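Local coordinates for protein DraIII (Deinococcus radiophilus, PDB 4L0K) that cleaves DNA at specific sequences as a type II restriction endonuclease, probably through a nuclease fold of the His-Me finger clan, at residues Glu34-Val39 against Asp136-Asn141; Val39-Thr44 against Leu125-His130; Asp93-Ser96 against Thr101-Lys104; Val118-Thr123 against Lys140-Glu145; Asn156-Lys161 against Ala182-Arg187. All blocks are in the same frame, centred on the assembly; numbering follows the deposited sequence.

The five contacts show how an enzyme with more helix than strand divides its packing between one dense cluster and separate outposts. Interactions 1, 2 and 4 form the cluster, their centres 8 to 10 Å apart: Val39 is shared by the first two, Lys140 and Asn141 by the first and fourth, and Phe37 packs on Arg120, Thr123 and Tyr142. Interaction 5, about 18 Å from interaction 4 between centres, joins a cysteine loop to the end of strand 179-183, in the two-stranded sheet that is probably part of the nuclease motif. Interaction 3 stands apart, about 34 Å from interaction 4 between centres; its nearest atoms come within about 6 Å of interaction 5.

Interaction 1 of 5, residues Glu34-Val39 against Asp136-Asn141; sequences EFPFLV and DSFTKN
Thr139 places its methyl, CG2, anti to the backbone N (chi1 -46°, measured to OG1), which aims that methyl at the carbonyl of Phe37 and keeps OG1 beside its own backbone N. Phe138, one residue earlier, has its CG anti to the backbone N (chi1 162°) and swings its ring across Pro36 and the start of Phe37. There Pro36 CB meets Phe138 CZ at 3.8 Å, approaching the ring obliquely, while Phe37 N lies at the ring's edge, 4.0 Å from Phe138 CE1. Thr139 CG2 comes to 3.3 Å from Phe37 O, an apolar methyl set against a carbonyl oxygen.

The polar link is indirect. Water 1 donates to Pro36 O at 2.7 Å and to Thr139 OG1, also at 2.7 Å, tying the turn that precedes helix 39-44 to the first turn of helix 137-147. That turn is fixed in its own right: Asp136 is the N-cap, and Thr139 N donates to Asp136 OD1 at 3.3 Å, reaching the oxygen from above the carboxylate plane. Leu24 touches both Pro36 and Phe138, extending the apolar patch.

The chemistry implies a division of labour in which apolar side chains meet between loop and helix, and one water carries the polar connection between the carbonyl of the buried Pro36 and a threonine hydroxyl beside a capped helix start.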
# COMPACT_ATOMS: atom_id res chain seq x y z
N GLU A 34 13.25 31.78 1.39
CA GLU A 34 13.01 30.59 0.58
C GLU A 34 11.51 30.23 0.53
O GLU A 34 11.00 29.86 -0.53
CB GLU A 34 13.84 29.39 1.05
CG GLU A 34 13.86 28.24 0.05
CD GLU A 34 14.62 27.01 0.51
OE1 GLU A 34 14.80 26.84 1.74
OE2 GLU A 34 15.05 26.21 -0.35
N PHE A 35 10.81 30.36 1.66
CA PHE A 35 9.39 30.02 1.71
C PHE A 35 8.48 31.13 2.24
O PHE A 35 7.80 30.94 3.25
CB PHE A 35 9.17 28.74 2.54
CG PHE A 35 9.87 27.52 1.99
CD1 PHE A 35 9.40 26.88 0.84
CD2 PHE A 35 11.00 27.00 2.62
CE1 PHE A 35 10.06 25.76 0.33
CE2 PHE A 35 11.66 25.89 2.12
CZ PHE A 35 11.19 25.26 0.98
N PRO A 36 8.46 32.30 1.56
CA PRO A 36 7.68 33.46 2.03
C PRO A 36 6.18 33.18 2.12
O PRO A 36 5.53 33.52 3.11
CB PRO A 36 7.97 34.54 0.98
CG PRO A 36 8.44 33.79 -0.24
CD PRO A 36 9.17 32.60 0.30
N PHE A 37 5.65 32.53 1.09
CA PHE A 37 4.24 32.12 1.02
C PHE A 37 3.80 31.16 2.14
O PHE A 37 2.61 30.88 2.29
CB PHE A 37 3.94 31.51 -0.35
CG PHE A 37 4.87 30.40 -0.74
CD1 PHE A 37 6.13 30.67 -1.26
CD2 PHE A 37 4.49 29.07 -0.57
CE1 PHE A 37 6.99 29.65 -1.61
CE2 PHE A 37 5.36 28.05 -0.92
CZ PHE A 37 6.60 28.33 -1.44
N LEU A 38 4.75 30.65 2.92
CA LEU A 38 4.41 29.79 4.06
C LEU A 38 4.47 30.49 5.42
O LEU A 38 4.08 29.89 6.44
CB LEU A 38 5.26 28.53 4.06
CG LEU A 38 4.73 27.43 3.13
CD1 LEU A 38 5.74 26.33 2.95
CD2 LEU A 38 3.42 26.87 3.66
N VAL A 39 4.92 31.75 5.45
CA VAL A 39 5.13 32.41 6.74
C VAL A 39 3.87 32.39 7.61
O VAL A 39 3.87 31.83 8.71
CB VAL A 39 5.72 33.86 6.60
CG1 VAL A 39 5.71 34.57 7.94
CG2 VAL A 39 7.14 33.80 6.05
N ASP A 136 -3.15 36.15 4.55
CA ASP A 136 -2.89 37.58 4.44
C ASP A 136 -2.80 37.98 2.98
O ASP A 136 -2.73 37.11 2.11
CB ASP A 136 -1.57 37.93 5.16
CG ASP A 136 -0.39 37.16 4.59
OD1 ASP A 136 0.44 37.78 3.89
OD2 ASP A 136 -0.31 35.94 4.83
N SER A 137 -2.78 39.28 2.69
CA SER A 137 -2.88 39.73 1.31
C SER A 137 -1.66 39.39 0.47
O SER A 137 -1.80 39.08 -0.72
CB SER A 137 -3.23 41.23 1.22
OG SER A 137 -2.48 42.00 2.15
N PHE A 138 -0.47 39.43 1.07
CA PHE A 138 0.73 39.00 0.35
C PHE A 138 0.62 37.55 -0.12
O PHE A 138 0.81 37.25 -1.29
CB PHE A 138 1.98 39.13 1.21
CG PHE A 138 3.13 38.31 0.69
CD1 PHE A 138 3.49 37.12 1.30
CD2 PHE A 138 3.81 38.70 -0.46
CE1 PHE A 138 4.53 36.35 0.80
CE2 PHE A 138 4.85 37.94 -0.96
CZ PHE A 138 5.21 36.76 -0.33
N THR A 139 0.32 36.64 0.82
CA THR A 139 0.26 35.21 0.52
C THR A 139 -0.78 34.95 -0.55
O THR A 139 -0.49 34.30 -1.56
CB THR A 139 -0.12 34.41 1.77
OG1 THR A 139 0.65 34.88 2.88
CG2 THR A 139 0.13 32.93 1.56
N LYS A 140 -1.98 35.48 -0.31
CA LYS A 140 -3.09 35.37 -1.25
C LYS A 140 -2.72 35.82 -2.66
O LYS A 140 -2.91 35.07 -3.62
CB LYS A 140 -4.30 36.17 -0.75
CG LYS A 140 -5.47 36.19 -1.73
CD LYS A 140 -6.75 36.63 -1.03
CE LYS A 140 -7.97 36.42 -1.92
NZ LYS A 140 -7.95 37.27 -3.13
N ASN A 141 -2.19 37.04 -2.78
CA ASN A 141 -1.92 37.60 -4.10
C ASN A 141 -0.78 36.90 -4.81
O ASN A 141 -0.84 36.64 -6.02
CB ASN A 141 -1.68 39.10 -4.02
CG ASN A 141 -2.92 39.85 -3.58
OD1 ASN A 141 -4.04 39.52 -4.01
ND2 ASN A 141 -2.75 40.82 -2.70
O HOH W 1 2.97 33.93 3.92

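Interaction 2 of 5, residues Val39-Thr44 against Leu125-His130; sequences VSLSKT and LAYQLH
Tyr127 reaches helix 39-44 with its phenol end, and the apolar part of the contact forms round that end. Leu41 has CG anti to the backbone N (chi1 -162°), and its CD1 comes within 4.0 Å of Tyr127 CZ, oblique to the ring, as the two side chains run past each other in opposite directions. Leu41 CB lies 3.5 Å from Tyr127 OH, and Ser40 CB lies 3.6 Å from the same oxygen, so the hydroxyl is bordered by carbon as it meets the helix.

The polar part is mediated by solvent. Tyr127 OH stands 3.2 Å from Leu41 N, but the angle is too poor for a hydrogen bond; the amide instead donates to water 2 at 2.9 Å, and that water is hydrogen-bonded to Tyr127 OH at 2.7 Å. On the opposite side of the phenol C-O bond, water 3 joins Tyr127 OH to Thr44 OG1, 2.8 Å from the threonine oxygen. Both waters lie in the ring plane, as suits a phenol oxygen, and together they fix the hydroxyl between two points along the helix. Ser40 OG turns to another partner, Asp136.

Tyr127 lies in a type I turn running from Ala126 to Leu129. Its flank touches Thr139 of helix 137-147 and Pro133 and Pro135 of the intervening loop, while Leu41 packs behind on Ile48 and Ile52 of helix 46-57.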
# COMPACT_ATOMS: atom_id res chain seq x y z
N VAL A 39 4.92 31.75 5.45
CA VAL A 39 5.13 32.41 6.74
C VAL A 39 3.87 32.39 7.61
O VAL A 39 3.87 31.83 8.71
CB VAL A 39 5.72 33.86 6.60
CG1 VAL A 39 5.71 34.57 7.94
CG2 VAL A 39 7.14 33.80 6.05
N SER A 40 2.78 32.95 7.11
CA SER A 40 1.50 32.92 7.83
C SER A 40 1.09 31.50 8.22
O SER A 40 0.67 31.27 9.36
CB SER A 40 0.40 33.58 7.02
OG SER A 40 0.72 34.93 6.73
N LEU A 41 1.25 30.55 7.30
CA LEU A 41 0.81 29.20 7.61
C LEU A 41 1.66 28.64 8.77
O LEU A 41 1.12 28.00 9.69
CB LEU A 41 0.83 28.28 6.38
CG LEU A 41 -0.01 27.00 6.54
CD1 LEU A 41 -1.48 27.37 6.78
CD2 LEU A 41 0.12 26.14 5.31
N SER A 42 2.97 28.94 8.75
CA SER A 42 3.87 28.54 9.83
C SER A 42 3.44 29.16 11.15
O SER A 42 3.60 28.59 12.22
CB SER A 42 5.31 28.99 9.55
OG SER A 42 6.01 28.04 8.78
N LYS A 43 2.88 30.36 11.06
CA LYS A 43 2.42 31.03 12.26
C LYS A 43 1.13 30.36 12.76
O LYS A 43 0.97 30.18 13.96
CB LYS A 43 2.23 32.53 11.99
CG LYS A 43 1.93 33.35 13.22
CD LYS A 43 0.86 34.39 12.92
CE LYS A 43 1.22 35.26 11.73
NZ LYS A 43 0.01 35.62 10.96
N THR A 44 0.25 29.94 11.83
CA THR A 44 -1.06 29.40 12.24
C THR A 44 -1.12 27.88 12.39
O THR A 44 -1.85 27.36 13.24
CB THR A 44 -2.18 29.80 11.27
OG1 THR A 44 -1.87 29.28 9.96
CG2 THR A 44 -2.34 31.32 11.22
N LEU A 125 -3.47 25.09 -2.39
CA LEU A 125 -4.56 24.14 -2.15
C LEU A 125 -4.99 24.27 -0.70
O LEU A 125 -6.19 24.23 -0.39
CB LEU A 125 -4.11 22.69 -2.37
CG LEU A 125 -4.43 21.93 -3.65
CD1 LEU A 125 -5.18 22.78 -4.67
CD2 LEU A 125 -3.14 21.31 -4.23
N ALA A 126 -4.00 24.40 0.18
CA ALA A 126 -4.27 24.36 1.63
C ALA A 126 -5.16 25.52 2.07
O ALA A 126 -6.07 25.35 2.89
CB ALA A 126 -2.97 24.31 2.44
N TYR A 127 -4.91 26.70 1.51
CA TYR A 127 -5.76 27.85 1.86
C TYR A 127 -7.21 27.74 1.34
O TYR A 127 -8.05 28.57 1.67
CB TYR A 127 -5.09 29.18 1.44
CG TYR A 127 -4.08 29.64 2.45
CD1 TYR A 127 -4.48 30.04 3.72
CD2 TYR A 127 -2.71 29.66 2.16
CE1 TYR A 127 -3.57 30.46 4.67
CE2 TYR A 127 -1.78 30.09 3.12
CZ TYR A 127 -2.22 30.48 4.37
OH TYR A 127 -1.33 30.89 5.36
N GLN A 128 -7.48 26.71 0.55
CA GLN A 128 -8.80 26.45 0.01
C GLN A 128 -9.43 25.20 0.62
O GLN A 128 -10.43 24.68 0.12
CB GLN A 128 -8.72 26.30 -1.51
CG GLN A 128 -8.35 27.57 -2.25
CD GLN A 128 -8.14 27.34 -3.73
OE1 GLN A 128 -9.07 27.44 -4.53
NE2 GLN A 128 -6.91 27.01 -4.10
N LEU A 129 -8.83 24.71 1.70
CA LEU A 129 -9.42 23.63 2.51
C LEU A 129 -10.62 24.19 3.27
O LEU A 129 -10.58 25.33 3.73
CB LEU A 129 -8.39 23.17 3.54
CG LEU A 129 -7.62 21.84 3.52
CD1 LEU A 129 -7.98 20.95 2.34
CD2 LEU A 129 -6.11 22.07 3.61
N HIS A 130 -11.67 23.39 3.43
CA HIS A 130 -12.70 23.78 4.39
C HIS A 130 -12.09 23.93 5.79
O HIS A 130 -11.42 23.02 6.30
CB HIS A 130 -13.87 22.78 4.44
CG HIS A 130 -15.01 23.24 5.29
ND1 HIS A 130 -15.14 22.90 6.62
CD2 HIS A 130 -16.08 24.03 5.00
CE1 HIS A 130 -16.23 23.46 7.12
NE2 HIS A 130 -16.82 24.15 6.16
O HOH W 2 1.19 31.35 4.47
O HOH W 3 -2.30 31.10 7.89

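Interaction 3 of 5, residues Asp93-Ser96 against Thr101-Lys104; sequences DMQS and TRLK
The guanidinium of Arg102 lies against the backbone of Met94 and Gln95, which covers one of its faces. Gln95 CA sits over the centre of that face, 3.9 Å above the plane, and Met94 C lies nearer the rim. Met94 O is 3.2 Å from Arg102 NE but comes to it over the face, where the N-H cannot point at it, and so the pair is not hydrogen-bonded. The Gln95 amide is turned only 17° from the guanidinium plane, with its stem touching at Gln95 CG to Arg102 NH2, 3.7 Å. Arg102 NH2 finds its charged partner in Asp83 of helix 83-89.

Nearer the helix, Met94 curls back on itself through two bent torsions, bringing CE to 3.8 Å from Arg102 CB. A bend at chi3 (80°) folds the arginine tip over the loop. Cutting Arg102 back to an alanine would probably leave Asp83 without its positive mate and uncover the Met94-Gln95 peptide.

The loop has its own brace: Asp93 O accepts from both Ser96 N and Ser96 OG, the latter at 2.7 Å. The arrangement is a local connection between two consecutive helices, 83-89 and 99-107, in which an arginine from the second lies across the linking loop and pairs with Asp83 at the start of the first.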
# COMPACT_ATOMS: atom_id res chain seq x y z
N ASP A 93 28.02 7.14 -0.66
CA ASP A 93 28.50 6.12 -1.59
C ASP A 93 27.33 5.26 -2.06
O ASP A 93 26.98 4.26 -1.42
CB ASP A 93 29.61 5.28 -0.96
CG ASP A 93 30.03 4.10 -1.84
OD1 ASP A 93 29.81 4.15 -3.07
OD2 ASP A 93 30.56 3.12 -1.28
N MET A 94 26.74 5.65 -3.18
CA MET A 94 25.56 4.99 -3.70
C MET A 94 25.85 3.54 -4.04
O MET A 94 24.97 2.69 -3.95
CB MET A 94 25.03 5.72 -4.94
CG MET A 94 24.48 7.11 -4.66
SD MET A 94 22.92 7.11 -3.76
CE MET A 94 21.87 6.23 -4.92
N GLN A 95 27.10 3.26 -4.41
CA GLN A 95 27.51 1.90 -4.73
C GLN A 95 27.53 0.99 -3.50
O GLN A 95 27.48 -0.23 -3.63
CB GLN A 95 28.87 1.88 -5.42
CG GLN A 95 28.78 2.21 -6.89
CD GLN A 95 30.13 2.47 -7.50
OE1 GLN A 95 30.96 1.56 -7.62
NE2 GLN A 95 30.38 3.71 -7.90
N SER A 96 27.59 1.59 -2.31
CA SER A 96 27.49 0.80 -1.08
C SER A 96 26.06 0.29 -0.88
O SER A 96 25.85 -0.90 -0.64
CB SER A 96 27.97 1.61 0.14
OG SER A 96 26.96 2.46 0.65
N THR A 101 17.56 0.39 -2.99
CA THR A 101 17.53 1.72 -2.38
C THR A 101 18.05 2.81 -3.33
O THR A 101 17.58 3.94 -3.27
CB THR A 101 18.22 1.76 -1.00
OG1 THR A 101 19.59 2.15 -1.13
CG2 THR A 101 18.12 0.39 -0.33
N ARG A 102 18.99 2.46 -4.20
CA ARG A 102 19.43 3.38 -5.26
C ARG A 102 18.27 3.65 -6.22
O ARG A 102 17.97 4.81 -6.55
CB ARG A 102 20.62 2.79 -6.04
CG ARG A 102 21.82 2.39 -5.19
CD ARG A 102 22.83 1.60 -6.02
NE ARG A 102 23.67 2.47 -6.83
CZ ARG A 102 24.69 2.04 -7.58
NH1 ARG A 102 24.99 0.76 -7.62
NH2 ARG A 102 25.40 2.91 -8.29
N LEU A 103 17.61 2.58 -6.65
CA LEU A 103 16.43 2.69 -7.49
C LEU A 103 15.33 3.59 -6.90
O LEU A 103 14.85 4.51 -7.57
CB LEU A 103 15.87 1.31 -7.82
CG LEU A 103 16.21 0.84 -9.24
CD1 LEU A 103 17.65 1.20 -9.60
CD2 LEU A 103 15.96 -0.66 -9.39
N LYS A 104 14.96 3.35 -5.65
CA LYS A 104 13.94 4.17 -5.01
C LYS A 104 14.38 5.63 -4.82
O LYS A 104 13.57 6.58 -5.03
CB LYS A 104 13.45 3.53 -3.71
CG LYS A 104 12.37 2.49 -3.96
CD LYS A 104 12.34 1.40 -2.90
CE LYS A 104 11.40 0.28 -3.32
NZ LYS A 104 11.39 -0.84 -2.34

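Interaction 4 of 5, residues Val118-Thr123 against Lys140-Glu145; sequences VARKLT and KNYLEE
Arg120 and Tyr142 make the direct polar link between helices 112-126 and 137-147: Arg120 NH1 donates to Tyr142 OH at 2.9 Å with an N-H...O angle of 149°. Tyr142 holds CG anti to its own N (chi1 174°), which carries the hydroxyl across to Arg120, where the oxygen lies near the guanidinium plane, at its edge. Beside the bond, Arg120 CD lies 3.6 Å from Tyr142 CE2. Leu143 divides its two methyls: CD2 sits 3.6 Å from Arg120 O and also meets the arginine's CG, and CD1 lies 3.7 Å from Thr123 CG2.

This is steep helix-helix packing, the local axes 10.0 Å apart and crossing at -114°, in which Leu143 fits beside residues one helical turn apart, Arg120 and Thr123.

Further out, other partners set the polar groups in place. Arg120 NH2 forms a salt bridge with Asp117 one turn back, NH1 also reaches Gln23 OE1, and Phe146 offers the guanidinium a cation-pi contact. Tyr142 OH is bonded to Gln23 O as well, so this buried hydroxyl has partners on two parts of the chain. Thr123 OG1 donates to Ala119 O at 2.8 Å, on the other face of that carbonyl from Thr123 N; with the hydroxyl held there, the methyl is the branch that meets Leu143.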
# COMPACT_ATOMS: atom_id res chain seq x y z
N VAL A 118 5.98 22.77 -6.36
CA VAL A 118 5.12 21.86 -5.60
C VAL A 118 4.74 22.45 -4.23
O VAL A 118 3.55 22.46 -3.87
CB VAL A 118 5.79 20.47 -5.43
CG1 VAL A 118 5.14 19.67 -4.29
CG2 VAL A 118 5.76 19.68 -6.77
N ALA A 119 5.74 22.93 -3.48
CA ALA A 119 5.45 23.64 -2.22
C ALA A 119 4.42 24.77 -2.41
O ALA A 119 3.49 24.94 -1.60
CB ALA A 119 6.74 24.17 -1.60
N ARG A 120 4.59 25.54 -3.49
CA ARG A 120 3.67 26.67 -3.72
C ARG A 120 2.24 26.18 -4.00
O ARG A 120 1.26 26.72 -3.48
CB ARG A 120 4.17 27.55 -4.87
CG ARG A 120 4.85 28.84 -4.44
CD ARG A 120 5.21 29.70 -5.66
NE ARG A 120 6.11 28.98 -6.56
CZ ARG A 120 7.41 29.25 -6.68
NH1 ARG A 120 7.96 30.23 -5.97
NH2 ARG A 120 8.16 28.54 -7.51
N LYS A 121 2.14 25.13 -4.81
CA LYS A 121 0.86 24.58 -5.21
C LYS A 121 0.10 24.08 -4.01
O LYS A 121 -1.07 24.37 -3.83
CB LYS A 121 1.06 23.42 -6.19
CG LYS A 121 -0.23 22.72 -6.56
CD LYS A 121 -1.20 23.64 -7.30
CE LYS A 121 -2.47 22.89 -7.66
NZ LYS A 121 -2.19 21.69 -8.51
N LEU A 122 0.80 23.32 -3.18
CA LEU A 122 0.24 22.71 -2.00
C LEU A 122 -0.21 23.75 -0.98
O LEU A 122 -1.23 23.56 -0.30
CB LEU A 122 1.27 21.76 -1.39
CG LEU A 122 1.11 20.26 -1.61
CD1 LEU A 122 0.18 19.93 -2.77
CD2 LEU A 122 2.46 19.61 -1.80
N THR A 123 0.53 24.86 -0.86
CA THR A 123 0.08 25.96 -0.01
C THR A 123 -1.21 26.60 -0.55
O THR A 123 -2.15 26.96 0.21
CB THR A 123 1.16 27.07 0.11
OG1 THR A 123 2.42 26.48 0.44
CG2 THR A 123 0.77 28.07 1.19
N LYS A 140 -1.98 35.48 -0.31
CA LYS A 140 -3.09 35.37 -1.25
C LYS A 140 -2.72 35.82 -2.66
O LYS A 140 -2.91 35.07 -3.62
CB LYS A 140 -4.30 36.17 -0.75
CG LYS A 140 -5.47 36.19 -1.73
CD LYS A 140 -6.75 36.63 -1.03
CE LYS A 140 -7.97 36.42 -1.92
NZ LYS A 140 -7.95 37.27 -3.13
N ASN A 141 -2.19 37.04 -2.78
CA ASN A 141 -1.92 37.60 -4.10
C ASN A 141 -0.78 36.90 -4.81
O ASN A 141 -0.84 36.64 -6.02
CB ASN A 141 -1.68 39.10 -4.02
CG ASN A 141 -2.92 39.85 -3.58
OD1 ASN A 141 -4.04 39.52 -4.01
ND2 ASN A 141 -2.75 40.82 -2.70
N TYR A 142 0.24 36.58 -4.04
CA TYR A 142 1.40 35.86 -4.54
C TYR A 142 1.00 34.48 -5.12
O TYR A 142 1.34 34.16 -6.27
CB TYR A 142 2.40 35.69 -3.40
CG TYR A 142 3.61 34.85 -3.71
CD1 TYR A 142 4.80 35.44 -4.11
CD2 TYR A 142 3.58 33.46 -3.55
CE1 TYR A 142 5.92 34.68 -4.36
CE2 TYR A 142 4.69 32.69 -3.81
CZ TYR A 142 5.86 33.31 -4.21
OH TYR A 142 6.97 32.56 -4.47
N LEU A 143 0.29 33.69 -4.33
CA LEU A 143 -0.14 32.36 -4.78
C LEU A 143 -1.17 32.42 -5.91
O LEU A 143 -1.09 31.66 -6.88
CB LEU A 143 -0.66 31.52 -3.60
CG LEU A 143 0.45 31.19 -2.60
CD1 LEU A 143 -0.10 30.58 -1.33
CD2 LEU A 143 1.51 30.27 -3.23
N GLU A 144 -2.13 33.35 -5.80
CA GLU A 144 -3.14 33.55 -6.84
C GLU A 144 -2.52 33.95 -8.16
O GLU A 144 -3.02 33.59 -9.23
CB GLU A 144 -4.18 34.57 -6.41
CG GLU A 144 -5.30 33.96 -5.57
CD GLU A 144 -6.37 34.96 -5.22
OE1 GLU A 144 -7.46 34.54 -4.75
OE2 GLU A 144 -6.11 36.17 -5.41
N GLU A 145 -1.41 34.67 -8.10
CA GLU A 145 -0.68 35.04 -9.30
C GLU A 145 -0.17 33.80 -10.03
O GLU A 145 -0.12 33.76 -11.26
CB GLU A 145 0.49 35.95 -8.95
CG GLU A 145 1.50 36.11 -10.06
CD GLU A 145 1.71 37.55 -10.46
OE1 GLU A 145 0.91 38.41 -10.02
OE2 GLU A 145 2.67 37.83 -11.21

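Interaction 5 of 5, residues Asn156-Lys161 against Ala182-Arg187; sequences NCEICK and AHKTPR
Glu158 and Lys184 meet at an oblique crossing, the carboxylate lying alongside the end of the lysine's aliphatic chain. Glu158 OE1 is 3.3 Å from Lys184 CE, whereas Lys184 NZ stays 4.0 Å from the same oxygen, too far for a salt bridge. A bend at chi2 (-70°) folds the glutamate head over, while Lys184 runs out extended beyond CG. The charges are joined through water 4, which donates to Glu158 OE2 at 2.8 Å and accepts from Lys184 NZ at 3.0 Å. Lys184 NZ also donates to Glu192 O, its direct polar partner.

Behind this pair the contact is apolar and looser, with Glu158 CB 4.4 Å from Ala182 CB. A leucine in place of Lys184 would probably leave water 4 without its donor and Glu192 O without its mate, and the glutamate without a nearby opposite charge.

Lys161 fixes the loop from within: its NZ donates to Glu158 O at 2.6 Å. The Cys157-X-X-Cys160 turn carries sulfurs modelled as joined, and Cys160 is also modelled as bonded to Cys201; since one sulfur cannot form two disulfides, the modelled sulfur connections are doubtful. Cys160 O reaches Arg223 of the second subunit. With strand 179-183 antiparallel to strand 194-198 and helix 199-205 directly after, the cysteine loop flanks a strand-strand-helix unit consistent with the beta-beta-alpha-metal motif of His-Me finger nucleases.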
# COMPACT_ATOMS: atom_id res chain seq x y z
N ASN A 156 -10.35 19.42 -2.95
CA ASN A 156 -10.84 18.04 -2.80
C ASN A 156 -9.73 16.97 -2.87
O ASN A 156 -8.66 17.21 -3.44
CB ASN A 156 -11.88 17.71 -3.88
CG ASN A 156 -13.00 18.71 -3.94
OD1 ASN A 156 -13.43 19.23 -2.91
ND2 ASN A 156 -13.48 18.99 -5.15
N CYS A 157 -10.00 15.78 -2.32
CA CYS A 157 -9.21 14.59 -2.63
C CYS A 157 -9.08 14.49 -4.14
O CYS A 157 -10.07 14.56 -4.86
CB CYS A 157 -9.90 13.33 -2.06
SG CYS A 157 -9.03 11.70 -2.28
N GLU A 158 -7.84 14.35 -4.64
CA GLU A 158 -7.60 14.25 -6.08
C GLU A 158 -8.17 12.98 -6.68
O GLU A 158 -8.49 12.96 -7.88
CB GLU A 158 -6.11 14.35 -6.42
CG GLU A 158 -5.49 15.66 -6.06
CD GLU A 158 -5.98 16.80 -6.94
OE1 GLU A 158 -6.40 16.52 -8.08
OE2 GLU A 158 -5.92 17.96 -6.48
N ILE A 159 -8.25 11.92 -5.86
CA ILE A 159 -8.89 10.66 -6.23
C ILE A 159 -10.40 10.58 -5.87
O ILE A 159 -11.18 10.51 -6.79
CB ILE A 159 -8.16 9.44 -5.61
CG1 ILE A 159 -6.70 9.39 -6.08
CG2 ILE A 159 -8.89 8.15 -5.95
CD1 ILE A 159 -5.71 9.79 -5.02
N CYS A 160 -10.74 10.57 -4.56
CA CYS A 160 -12.14 10.58 -3.97
C CYS A 160 -13.05 11.66 -4.70
O CYS A 160 -14.20 11.41 -5.02
CB CYS A 160 -12.14 10.71 -2.34
SG CYS A 160 -10.33 10.41 -1.37
N LYS A 161 -12.48 12.83 -5.00
CA LYS A 161 -13.21 14.07 -5.31
C LYS A 161 -14.05 14.63 -4.16
O LYS A 161 -14.84 15.55 -4.36
CB LYS A 161 -14.06 14.02 -6.59
CG LYS A 161 -13.35 13.53 -7.83
CD LYS A 161 -12.03 14.24 -8.10
CE LYS A 161 -11.47 13.75 -9.46
NZ LYS A 161 -10.03 14.03 -9.71
N ALA A 182 -0.66 13.87 -3.11
CA ALA A 182 -0.93 13.00 -4.24
C ALA A 182 -0.23 13.48 -5.50
O ALA A 182 -0.02 14.69 -5.71
CB ALA A 182 -2.43 12.90 -4.48
N HIS A 183 0.11 12.50 -6.34
CA HIS A 183 0.60 12.70 -7.69
C HIS A 183 -0.38 12.12 -8.68
O HIS A 183 -0.57 10.90 -8.73
CB HIS A 183 1.97 12.04 -7.84
CG HIS A 183 3.01 12.66 -6.97
ND1 HIS A 183 3.12 12.37 -5.62
CD2 HIS A 183 3.95 13.60 -7.23
CE1 HIS A 183 4.10 13.09 -5.10
NE2 HIS A 183 4.62 13.84 -6.06
N LYS A 184 -1.01 12.99 -9.46
CA LYS A 184 -2.07 12.58 -10.38
C LYS A 184 -1.56 11.59 -11.41
O LYS A 184 -2.27 10.68 -11.82
CB LYS A 184 -2.67 13.80 -11.09
CG LYS A 184 -3.39 14.76 -10.20
CD LYS A 184 -3.73 16.06 -10.97
CE LYS A 184 -3.84 17.24 -10.01
NZ LYS A 184 -4.12 18.51 -10.76
N THR A 185 -0.32 11.79 -11.85
CA THR A 185 0.34 10.85 -12.73
C THR A 185 1.62 10.46 -12.02
O THR A 185 2.32 11.32 -11.50
CB THR A 185 0.65 11.49 -14.10
OG1 THR A 185 -0.54 11.51 -14.90
CG2 THR A 185 1.73 10.70 -14.85
N PRO A 186 1.91 9.14 -11.97
CA PRO A 186 3.04 8.60 -11.20
C PRO A 186 4.37 9.28 -11.56
O PRO A 186 4.59 9.61 -12.72
CB PRO A 186 3.11 7.14 -11.64
CG PRO A 186 1.76 6.83 -12.17
CD PRO A 186 1.19 8.09 -12.71
N ARG A 187 5.22 9.49 -10.56
CA ARG A 187 6.60 9.90 -10.79
C ARG A 187 6.70 11.20 -11.59
O ARG A 187 7.46 11.30 -12.55
CB ARG A 187 7.38 8.78 -11.50
CG ARG A 187 7.76 7.62 -10.59
CD ARG A 187 8.49 6.53 -11.37
NE ARG A 187 9.47 7.08 -12.30
CZ ARG A 187 10.56 6.44 -12.72
NH1 ARG A 187 11.39 7.04 -13.58
NH2 ARG A 187 10.83 5.21 -12.30
O HOH W 4 -4.49 19.83 -8.07